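Local structure of AxyAgu115A (Amphibacillus xylanus NBRC 15112, 6NPS) at residues A[275-278]-A[279-283]; A[399-402]-A[403-407]; A[569-572]-A[573-577]; A[781-784]-A[785-788]. The protein is a family GH115 alpha-glucuronidase that probably hydrolyses glucuronic acid side groups from arabinoglucuronoxylan, acting in concert with alpha-arabinofuranosidases. The protein carries 3 engineered substitutions. All blocks are in the same frame, centred on the assembly; numbering follows the deposited sequence.

Contact 1 (A[275-278]-A[279-283])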
loop_
_atom_site.group_PDB
_atom_site.type_symbol
_atom_site.label_atom_id
_atom_site.label_comp_id
_atom_site.label_asym_id
_atom_site.label_seq_id
_atom_site.Cartn_x
_atom_site.Cartn_y
_atom_site.Cartn_z
ATOM N N THR A 275 47.620 10.357 -16.578
ATOM C CA THR A 275 48.453 11.030 -15.582
ATOM C C THR A 275 49.566 10.143 -15.034
ATOM O O THR A 275 50.544 10.666 -14.495
ATOM C CB THR A 275 47.590 11.551 -14.415
ATOM O OG1 THR A 275 47.033 10.440 -13.702
ATOM C CG2 THR A 275 46.447 12.442 -14.922
ATOM N N ASN A 276 49.442 8.822 -15.152
ATOM C CA ASN A 276 50.458 7.888 -14.673
ATOM C C ASN A 276 50.826 6.936 -15.820
ATOM O O ASN A 276 50.753 5.713 -15.710
ATOM C CB ASN A 276 49.945 7.160 -13.414
ATOM C CG ASN A 276 50.899 6.084 -12.909
ATOM O OD1 ASN A 276 52.118 6.207 -13.031
ATOM N ND2 ASN A 276 50.340 5.007 -12.354
ATOM N N ARG A 277 51.228 7.515 -16.952
ATOM C CA ARG A 277 51.499 6.692 -18.126
ATOM C C ARG A 277 52.621 5.696 -17.862
ATOM O O ARG A 277 52.456 4.494 -18.066
ATOM C CB ARG A 277 51.850 7.563 -19.327
ATOM C CG ARG A 277 52.267 6.747 -20.530
ATOM C CD ARG A 277 52.147 7.569 -21.771
ATOM N NE ARG A 277 52.209 6.738 -22.958
ATOM C CZ ARG A 277 51.449 6.935 -24.025
ATOM N NH1 ARG A 277 50.575 7.937 -24.027
ATOM N NH2 ARG A 277 51.558 6.130 -25.075
ATOM N N GLU A 278 53.766 6.178 -17.376
ATOM C CA GLU A 278 54.944 5.314 -17.240
ATOM C C GLU A 278 54.756 4.254 -16.153
ATOM O O GLU A 278 55.214 3.116 -16.303
ATOM C CB GLU A 278 56.183 6.164 -16.949
ATOM C CG GLU A 278 56.269 7.409 -17.804
ATOM C CD GLU A 278 55.883 8.681 -17.044
ATOM O OE1 GLU A 278 54.674 8.859 -16.750
ATOM O OE2 GLU A 278 56.797 9.498 -16.733
ATOM N N GLY A 279 54.111 4.616 -15.045
ATOM C CA GLY A 279 53.833 3.633 -14.011
ATOM C C GLY A 279 52.960 2.494 -14.508
ATOM O O GLY A 279 53.257 1.313 -14.268
ATOM N N ILE A 280 51.872 2.831 -15.213
ATOM C CA ILE A 280 50.963 1.796 -15.713
ATOM C C ILE A 280 51.648 0.945 -16.773
ATOM O O ILE A 280 51.443 -0.266 -16.835
ATOM C CB ILE A 280 49.658 2.412 -16.253
ATOM C CG1 ILE A 280 48.936 3.175 -15.153
ATOM C CG2 ILE A 280 48.727 1.292 -16.755
ATOM C CD1 ILE A 280 48.529 2.257 -13.983
ATOM N N THR A 281 52.511 1.553 -17.590
ATOM C CA THR A 281 53.233 0.810 -18.622
ATOM C C THR A 281 54.204 -0.198 -18.019
ATOM O O THR A 281 54.288 -1.340 -18.484
ATOM C CB THR A 281 53.984 1.795 -19.515
ATOM O OG1 THR A 281 53.032 2.584 -20.232
ATOM C CG2 THR A 281 54.894 1.072 -20.483
ATOM N N LYS A 282 54.980 0.220 -17.007
ATOM C CA LYS A 282 55.897 -0.707 -16.348
ATOM C C LYS A 282 55.130 -1.753 -15.556
ATOM O O LYS A 282 55.575 -2.902 -15.443
ATOM C CB LYS A 282 56.895 0.074 -15.444
ATOM C CG LYS A 282 57.983 -0.816 -14.817
ATOM C CD LYS A 282 59.238 -0.941 -15.698
ATOM C CE LYS A 282 60.436 -1.484 -14.915
ATOM N NZ LYS A 282 61.566 -0.510 -14.834
ATOM N N PHE A 283 53.938 -1.405 -15.070
ATOM C CA PHE A 283 53.081 -2.394 -14.438
ATOM C C PHE A 283 52.712 -3.511 -15.417
ATOM O O PHE A 283 52.867 -4.699 -15.101
ATOM C CB PHE A 283 51.848 -1.682 -13.867
ATOM C CG PHE A 283 50.891 -2.584 -13.133
ATOM C CD1 PHE A 283 51.272 -3.230 -11.958
ATOM C CD2 PHE A 283 49.589 -2.734 -13.593
ATOM C CE1 PHE A 283 50.336 -4.069 -11.275
ATOM C CE2 PHE A 283 48.657 -3.568 -12.936
ATOM C CZ PHE A 283 49.034 -4.223 -11.756
#
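Asn276 meets Gly279 and Ile280 at the start of helix 277-291. With CG anti to its own backbone N (chi1 175°), its side chain swings forward over the first turn, and Asn276 OD1 takes a weak, bent bond from Gly279 N at 3.2 Å. Asn276 OD1 also lies 3.2 Å from Gly279 CA, where a CB would collide with it. Asn276 ND2 rests against Ile280, 3.6 Å from CG1, while its protons go to the carbonyls of Ala270 and Tyr267. Asn276 thus occupies the N-cap position and also ties the helix start to the loop before it, and its own carbonyl O receives Ile280 N at 3.1 Å. Replacing Asn276 by alanine is likely to deprive Gly279 N of its weak capping acceptor and those two loop carbonyls of their donor. Arg277 O is gripped twice by Thr281. Thr281 N reaches Arg277 O in the carbonyl plane at 3.0 Å; Thr281 OG1, 2.9 Å from Arg277 O, donates from above it. The guanidinium of Arg277 leads away to a salt bridge with Asp326 on helix 317-338. Glu278 O accepts Lys282 N at 3.0 Å, an ordinary helical bond, and also lies 3.6 Å from Lys282 CB.

Contact 2 (A[399-402]-A[403-407])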
loop_
_atom_site.group_PDB
_atom_site.type_symbol
_atom_site.label_atom_id
_atom_site.label_comp_id
_atom_site.label_asym_id
_atom_site.label_seq_id
_atom_site.Cartn_x
_atom_site.Cartn_y
_atom_site.Cartn_z
ATOM N N ARG A 399 32.300 -10.054 -40.079
ATOM C CA ARG A 399 32.696 -11.447 -39.957
ATOM C C ARG A 399 33.953 -11.758 -40.748
ATOM O O ARG A 399 34.504 -12.852 -40.603
ATOM C CB ARG A 399 31.539 -12.357 -40.391
ATOM C CG ARG A 399 30.353 -12.256 -39.404
ATOM C CD ARG A 399 29.099 -12.909 -39.977
ATOM N NE ARG A 399 29.214 -14.356 -39.977
ATOM C CZ ARG A 399 28.170 -15.188 -39.993
ATOM N NH1 ARG A 399 26.927 -14.716 -40.033
ATOM N NH2 ARG A 399 28.379 -16.497 -39.973
ATOM N N LYS A 400 34.428 -10.812 -41.550
ATOM C CA LYS A 400 35.721 -10.936 -42.213
ATOM C C LYS A 400 36.901 -10.769 -41.254
ATOM O O LYS A 400 38.048 -11.003 -41.659
ATOM C CB LYS A 400 35.799 -9.899 -43.330
ATOM C CG LYS A 400 35.169 -10.342 -44.645
ATOM C CD LYS A 400 36.076 -9.935 -45.832
ATOM C CE LYS A 400 36.221 -11.026 -46.915
ATOM N NZ LYS A 400 37.146 -12.149 -46.538
ATOM N N HIS A 401 36.656 -10.369 -40.009
ATOM C CA HIS A 401 37.736 -9.955 -39.112
ATOM C C HIS A 401 38.601 -11.147 -38.749
ATOM O O HIS A 401 38.125 -12.144 -38.195
ATOM C CB HIS A 401 37.163 -9.311 -37.853
ATOM C CG HIS A 401 38.185 -9.027 -36.792
ATOM N ND1 HIS A 401 39.120 -8.015 -36.906
ATOM C CD2 HIS A 401 38.421 -9.623 -35.600
ATOM C CE1 HIS A 401 39.881 -7.995 -35.825
ATOM N NE2 HIS A 401 39.482 -8.963 -35.020
ATOM N N SER A 402 39.870 -11.069 -39.093
ATOM C CA SER A 402 40.792 -12.102 -38.673
ATOM C C SER A 402 41.062 -11.930 -37.185
ATOM O O SER A 402 41.356 -10.830 -36.710
ATOM C CB SER A 402 42.073 -12.019 -39.505
ATOM O OG SER A 402 43.174 -12.506 -38.770
ATOM N N GLY A 403 40.969 -13.016 -36.439
ATOM C CA GLY A 403 40.962 -12.961 -35.001
ATOM C C GLY A 403 39.640 -13.425 -34.429
ATOM O O GLY A 403 39.601 -13.920 -33.299
ATOM N N GLY A 404 38.565 -13.292 -35.201
ATOM C CA GLY A 404 37.281 -13.805 -34.748
ATOM C C GLY A 404 36.692 -13.046 -33.559
ATOM O O GLY A 404 37.172 -11.982 -33.130
ATOM N N TYR A 405 35.632 -13.636 -33.008
ATOM C CA TYR A 405 34.795 -12.990 -32.009
ATOM C C TYR A 405 34.585 -13.912 -30.826
ATOM O O TYR A 405 34.608 -15.153 -30.944
ATOM C CB TYR A 405 33.421 -12.582 -32.599
ATOM C CG TYR A 405 33.587 -11.484 -33.619
ATOM C CD1 TYR A 405 33.558 -10.143 -33.228
ATOM C CD2 TYR A 405 33.803 -11.783 -34.963
ATOM C CE1 TYR A 405 33.723 -9.146 -34.150
ATOM C CE2 TYR A 405 33.965 -10.788 -35.901
ATOM C CZ TYR A 405 33.923 -9.459 -35.485
ATOM O OH TYR A 405 34.126 -8.433 -36.400
ATOM N N GLY A 406 34.337 -13.285 -29.689
ATOM C CA GLY A 406 34.023 -13.989 -28.467
ATOM C C GLY A 406 32.666 -13.606 -27.913
ATOM O O GLY A 406 32.107 -12.572 -28.283
ATOM N N MET A 407 32.125 -14.416 -27.019
ATOM C CA MET A 407 30.894 -14.052 -26.317
ATOM C C MET A 407 31.087 -14.314 -24.835
ATOM O O MET A 407 31.521 -15.404 -24.431
ATOM C CB MET A 407 29.673 -14.825 -26.834
ATOM C CG MET A 407 28.325 -14.482 -26.056
ATOM S SD MET A 407 27.922 -12.692 -26.153
ATOM C CE MET A 407 27.846 -12.452 -27.922
#
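The backbone folds through a type II beta turn from His401 to Gly404, closed by Gly404 N on His401 O at 3.2 Å, the donor standing above the carbonyl plane. Gly403, at phi 115°, occupies the third position, where a CB would be jammed against Ser402 O and would press on His401 NE2. His401 and Tyr405 carry the side-chain contact. A chi1 of 172° sends the His401 ring off opposite the backbone N and back over the turn; His401 CD2 then lies 3.6 Å from Gly404 O, which sits at the ring edge, in plane. Tyr405 reaches back from the strand to bring OH within 3.5 Å of His401 CB, and Tyr405 CE2 is 4.3 Å from Arg399 CA. The two rings meet obliquely, their centroids 5.7 Å apart and planes at 55°. Both polar ends are fixed by nearby carbonyls: Tyr405 OH is hydrogen-bonded to Met398 O and His401 NE2 to Val378 O. The guanidinium of Arg399 turns away, its NH2 hydrogen-bonded to a glycerol that probably comes from the crystallisation liquor. Strand 405-410 lies between strands 379-383 and 446-450 in the parallel sheet of the catalytic region, so this glycine-rich turn is the lead-in to a strand of a TIM-barrel fold.

Contact 3 (A[569-572]-A[573-577])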
loop_
_atom_site.group_PDB
_atom_site.type_symbol
_atom_site.label_atom_id
_atom_site.label_comp_id
_atom_site.label_asym_id
_atom_site.label_seq_id
_atom_site.Cartn_x
_atom_site.Cartn_y
_atom_site.Cartn_z
ATOM N N ALA A 569 22.498 -32.058 -3.824
ATOM C CA ALA A 569 23.200 -30.904 -4.370
ATOM C C ALA A 569 22.769 -30.577 -5.797
ATOM O O ALA A 569 22.729 -29.402 -6.169
ATOM C CB ALA A 569 24.709 -31.146 -4.321
ATOM N N LEU A 570 22.398 -31.580 -6.595
ATOM C CA LEU A 570 22.081 -31.338 -7.995
ATOM C C LEU A 570 20.594 -31.104 -8.245
ATOM O O LEU A 570 20.241 -30.462 -9.245
ATOM C CB LEU A 570 22.557 -32.528 -8.859
ATOM C CG LEU A 570 24.096 -32.735 -8.941
ATOM C CD1 LEU A 570 24.504 -33.955 -9.779
ATOM C CD2 LEU A 570 24.833 -31.487 -9.460
ATOM N N VAL A 571 19.706 -31.685 -7.435
ATOM C CA VAL A 571 18.286 -31.625 -7.783
ATOM C C VAL A 571 17.488 -31.022 -6.621
ATOM O O VAL A 571 16.762 -30.038 -6.784
ATOM C CB VAL A 571 17.768 -33.025 -8.154
ATOM C CG1 VAL A 571 16.276 -32.956 -8.487
ATOM C CG2 VAL A 571 18.587 -33.584 -9.320
ATOM N N TYR A 572 17.608 -31.613 -5.435
ATOM C CA TYR A 572 16.715 -31.234 -4.348
ATOM C C TYR A 572 16.958 -29.794 -3.890
ATOM O O TYR A 572 16.017 -29.008 -3.756
ATOM C CB TYR A 572 16.893 -32.221 -3.183
ATOM C CG TYR A 572 15.897 -32.021 -2.056
ATOM C CD1 TYR A 572 14.622 -32.608 -2.113
ATOM C CD2 TYR A 572 16.235 -31.267 -0.933
ATOM C CE1 TYR A 572 13.712 -32.423 -1.056
ATOM C CE2 TYR A 572 15.346 -31.074 0.112
ATOM C CZ TYR A 572 14.095 -31.661 0.047
ATOM O OH TYR A 572 13.222 -31.475 1.076
ATOM N N TYR A 573 18.214 -29.430 -3.608
ATOM C CA TYR A 573 18.474 -28.082 -3.098
ATOM C C TYR A 573 18.097 -26.988 -4.111
ATOM O O TYR A 573 17.357 -26.065 -3.739
ATOM C CB TYR A 573 19.948 -28.004 -2.650
ATOM C CG TYR A 573 20.367 -26.593 -2.305
ATOM C CD1 TYR A 573 19.853 -25.959 -1.186
ATOM C CD2 TYR A 573 21.258 -25.891 -3.110
ATOM C CE1 TYR A 573 20.221 -24.648 -0.862
ATOM C CE2 TYR A 573 21.640 -24.596 -2.795
ATOM C CZ TYR A 573 21.093 -23.977 -1.684
ATOM O OH TYR A 573 21.434 -22.688 -1.378
ATOM N N PRO A 574 18.562 -27.008 -5.379
ATOM C CA PRO A 574 18.069 -26.008 -6.365
ATOM C C PRO A 574 16.545 -25.973 -6.506
ATOM O O PRO A 574 15.968 -24.889 -6.664
ATOM C CB PRO A 574 18.700 -26.462 -7.697
ATOM C CG PRO A 574 19.720 -27.411 -7.352
ATOM C CD PRO A 574 19.487 -27.974 -5.981
ATOM N N THR A 575 15.880 -27.133 -6.575
ATOM C CA THR A 575 14.422 -27.134 -6.765
ATOM C C THR A 575 13.718 -26.511 -5.580
ATOM O O THR A 575 12.959 -25.547 -5.718
ATOM C CB THR A 575 13.887 -28.566 -6.960
ATOM O OG1 THR A 575 14.517 -29.131 -8.091
ATOM C CG2 THR A 575 12.349 -28.551 -7.176
ATOM N N VAL A 576 13.988 -27.039 -4.396
ATOM C CA VAL A 576 13.245 -26.630 -3.219
ATOM C C VAL A 576 13.623 -25.219 -2.836
ATOM O O VAL A 576 12.766 -24.418 -2.450
ATOM C CB VAL A 576 13.486 -27.621 -2.057
ATOM C CG1 VAL A 576 12.837 -27.100 -0.769
ATOM C CG2 VAL A 576 12.950 -29.035 -2.420
ATOM N N GLY A 577 14.903 -24.869 -2.982
ATOM C CA GLY A 577 15.312 -23.524 -2.645
ATOM C C GLY A 577 14.579 -22.496 -3.470
ATOM O O GLY A 577 14.026 -21.536 -2.936
#
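A chi1 of -173° swings the Tyr572 ring away from its backbone N and along the helix toward Val576, while Val576 sets CG2 beside its own backbone N, anti to the carbonyl carbon. Val576 CG2 thereby stands over the centre of the Tyr572 ring, 3.8 Å from the centroid and 12° off the normal, a well-centred CH-pi contact between residues one turn apart. The backbone beneath the pair is held by Val576 N to Tyr572 O at 2.9 Å. One residue earlier, Val571 O accepts two bonds from Thr575: N at 3.0 Å and OG1 at 2.8 Å, arriving from opposite faces of the carbonyl plane. The buried threonine hydroxyl is thus satisfied within its own helix.

This is the proline kink of the long helix 564-596, preceded by a wider pi-type turn at 569-572. Pro574 has no N-H to offer the turn before, and its ring carbons lie against the carbonyls of that turn: Pro574 CD is 3.5 Å from Ala569 O and Pro574 CG 3.6 Å from Leu570 O. After Pro574 the regular bonds resume at Thr575 and continue through Gly577 N to Tyr573 O, 2.8 Å; a CB on Gly577 would clash with that oxygen.

All of this is buried among helices. Helix 537-558 packs on Tyr572 and Val576, helix 500-519 touches Val571, Pro574 and Thr575, and on helix 601-629 Tyr623 stacks its ring on Tyr573.

Contact 4 (A[781-784]-A[785-788])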
loop_
_atom_site.group_PDB
_atom_site.type_symbol
_atom_site.label_atom_id
_atom_site.label_comp_id
_atom_site.label_asym_id
_atom_site.label_seq_id
_atom_site.Cartn_x
_atom_site.Cartn_y
_atom_site.Cartn_z
ATOM N N ASN A 781 -18.641 -23.317 -38.050
ATOM C CA ASN A 781 -18.703 -22.629 -39.342
ATOM C C ASN A 781 -17.410 -21.900 -39.717
ATOM O O ASN A 781 -17.293 -21.439 -40.857
ATOM C CB ASN A 781 -19.867 -21.625 -39.358
ATOM C CG ASN A 781 -19.869 -20.691 -38.142
ATOM O OD1 ASN A 781 -20.036 -21.125 -36.994
ATOM N ND2 ASN A 781 -19.691 -19.402 -38.394
ATOM N N TYR A 782 -16.454 -21.768 -38.796
ATOM C CA TYR A 782 -15.125 -21.230 -39.053
ATOM C C TYR A 782 -14.099 -22.355 -39.088
ATOM O O TYR A 782 -14.318 -23.428 -38.520
ATOM C CB TYR A 782 -14.714 -20.221 -37.976
ATOM C CG TYR A 782 -15.626 -19.034 -37.866
ATOM C CD1 TYR A 782 -15.745 -18.115 -38.904
ATOM C CD2 TYR A 782 -16.378 -18.827 -36.719
ATOM C CE1 TYR A 782 -16.594 -17.017 -38.799
ATOM C CE2 TYR A 782 -17.236 -17.735 -36.602
ATOM C CZ TYR A 782 -17.332 -16.833 -37.637
ATOM O OH TYR A 782 -18.181 -15.762 -37.494
ATOM N N PRO A 783 -12.963 -22.143 -39.744
ATOM C CA PRO A 783 -11.911 -23.171 -39.759
ATOM C C PRO A 783 -11.257 -23.366 -38.393
ATOM O O PRO A 783 -11.333 -22.520 -37.492
ATOM C CB PRO A 783 -10.894 -22.624 -40.771
ATOM C CG PRO A 783 -11.605 -21.525 -41.509
ATOM C CD PRO A 783 -12.604 -20.967 -40.556
ATOM N N ASP A 784 -10.578 -24.507 -38.256
ATOM C CA ASP A 784 -9.816 -24.760 -37.045
ATOM C C ASP A 784 -8.815 -23.631 -36.832
ATOM O O ASP A 784 -8.387 -22.968 -37.780
ATOM C CB ASP A 784 -9.099 -26.114 -37.118
ATOM C CG ASP A 784 -9.975 -27.273 -36.623
ATOM O OD1 ASP A 784 -9.836 -28.412 -37.125
ATOM O OD2 ASP A 784 -10.822 -27.042 -35.735
ATOM N N MET A 785 -8.501 -23.380 -35.559
ATOM C CA MET A 785 -7.585 -22.341 -35.099
ATOM C C MET A 785 -8.142 -20.932 -35.262
ATOM O O MET A 785 -7.391 -19.969 -35.108
ATOM C CB MET A 785 -6.215 -22.441 -35.794
ATOM C CG MET A 785 -5.648 -23.862 -35.817
ATOM S SD MET A 785 -5.485 -24.563 -34.148
ATOM C CE MET A 785 -4.218 -23.485 -33.520
ATOM N N THR A 786 -9.445 -20.771 -35.498
ATOM C CA THR A 786 -10.038 -19.438 -35.482
ATOM C C THR A 786 -10.342 -19.002 -34.051
ATOM O O THR A 786 -11.153 -19.638 -33.363
ATOM C CB THR A 786 -11.320 -19.411 -36.293
ATOM O OG1 THR A 786 -11.031 -19.856 -37.615
ATOM C CG2 THR A 786 -11.877 -17.991 -36.324
ATOM N N PHE A 787 -9.728 -17.901 -33.618
ATOM C CA PHE A 787 -10.027 -17.346 -32.307
ATOM C C PHE A 787 -11.319 -16.541 -32.377
ATOM O O PHE A 787 -11.568 -15.820 -33.350
ATOM C CB PHE A 787 -8.853 -16.495 -31.812
ATOM C CG PHE A 787 -7.694 -17.322 -31.331
ATOM C CD1 PHE A 787 -6.785 -17.858 -32.231
ATOM C CD2 PHE A 787 -7.536 -17.607 -29.976
ATOM C CE1 PHE A 787 -5.757 -18.655 -31.801
ATOM C CE2 PHE A 787 -6.512 -18.396 -29.532
ATOM C CZ PHE A 787 -5.605 -18.923 -30.449
ATOM N N VAL A 788 -12.176 -16.693 -31.376
ATOM C CA VAL A 788 -13.498 -16.055 -31.419
ATOM C C VAL A 788 -13.622 -15.168 -30.186
ATOM O O VAL A 788 -13.545 -15.667 -29.059
ATOM C CB VAL A 788 -14.647 -17.074 -31.475
ATOM C CG1 VAL A 788 -16.007 -16.331 -31.488
ATOM C CG2 VAL A 788 -14.581 -17.936 -32.737
#
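Two hydrogen bonds from Thr786 converge on Pro783 O. Thr786 OG1 lies 2.7 Å and Thr786 N 3.3 Å from Pro783 O, with both donors tilted out of the carbonyl plane on the same face. The threonine torsion explains the pairing: OG1 lies beside its own backbone N (chi1 -56°), which turns the hydroxyl back to the oxygen the amide already uses. The backbone bond closes a type II beta turn, Pro783 to Thr786, with Met785 at a positive phi of 71° in its third position. The turn delivers the chain into strand 786-788, which runs parallel to strand 847-854 in the C-terminal beta domain. A valine in place of Thr786 would probably leave Pro783 O with the long backbone bond alone and the turn less firmly closed.

Van der Waals contacts complete the join. Tyr782 and Thr786 cross at about a right angle, Tyr782 CB resting 3.7 Å from Thr786 OG1 and 4.0 Å from the methyl CG2. Pro783 CD also touches Thr786 OG1, at 3.5 Å. Further along the strand, Val788 CG2 comes within 4.5 Å of Tyr782 CD2, a loose apolar contact. Val853 of strand 847-854 packs against both Tyr782 and Thr786.

Overall arrangement
The four contacts follow one another along the chain and none touches another. Contacts 1 and 2 both belong to the catalytic family region, with centres about 30 Å apart: one starts a peripheral helix, the other leads into a strand of the parallel sheet. Contact 3, in the buried helical region, is the most central, about 15 Å from the centre of the chain, with its nearest atoms about 23 Å from contact 2. Contact 4 leads into strand 786-788 of the C-terminal beta region and lies on the opposite side of the chain's centre from contact 1, their centres about 72 Å apart. A glycerol, probably from the crystallisation liquor, lies about 3 Å from the side chain of Arg399 in contact 2.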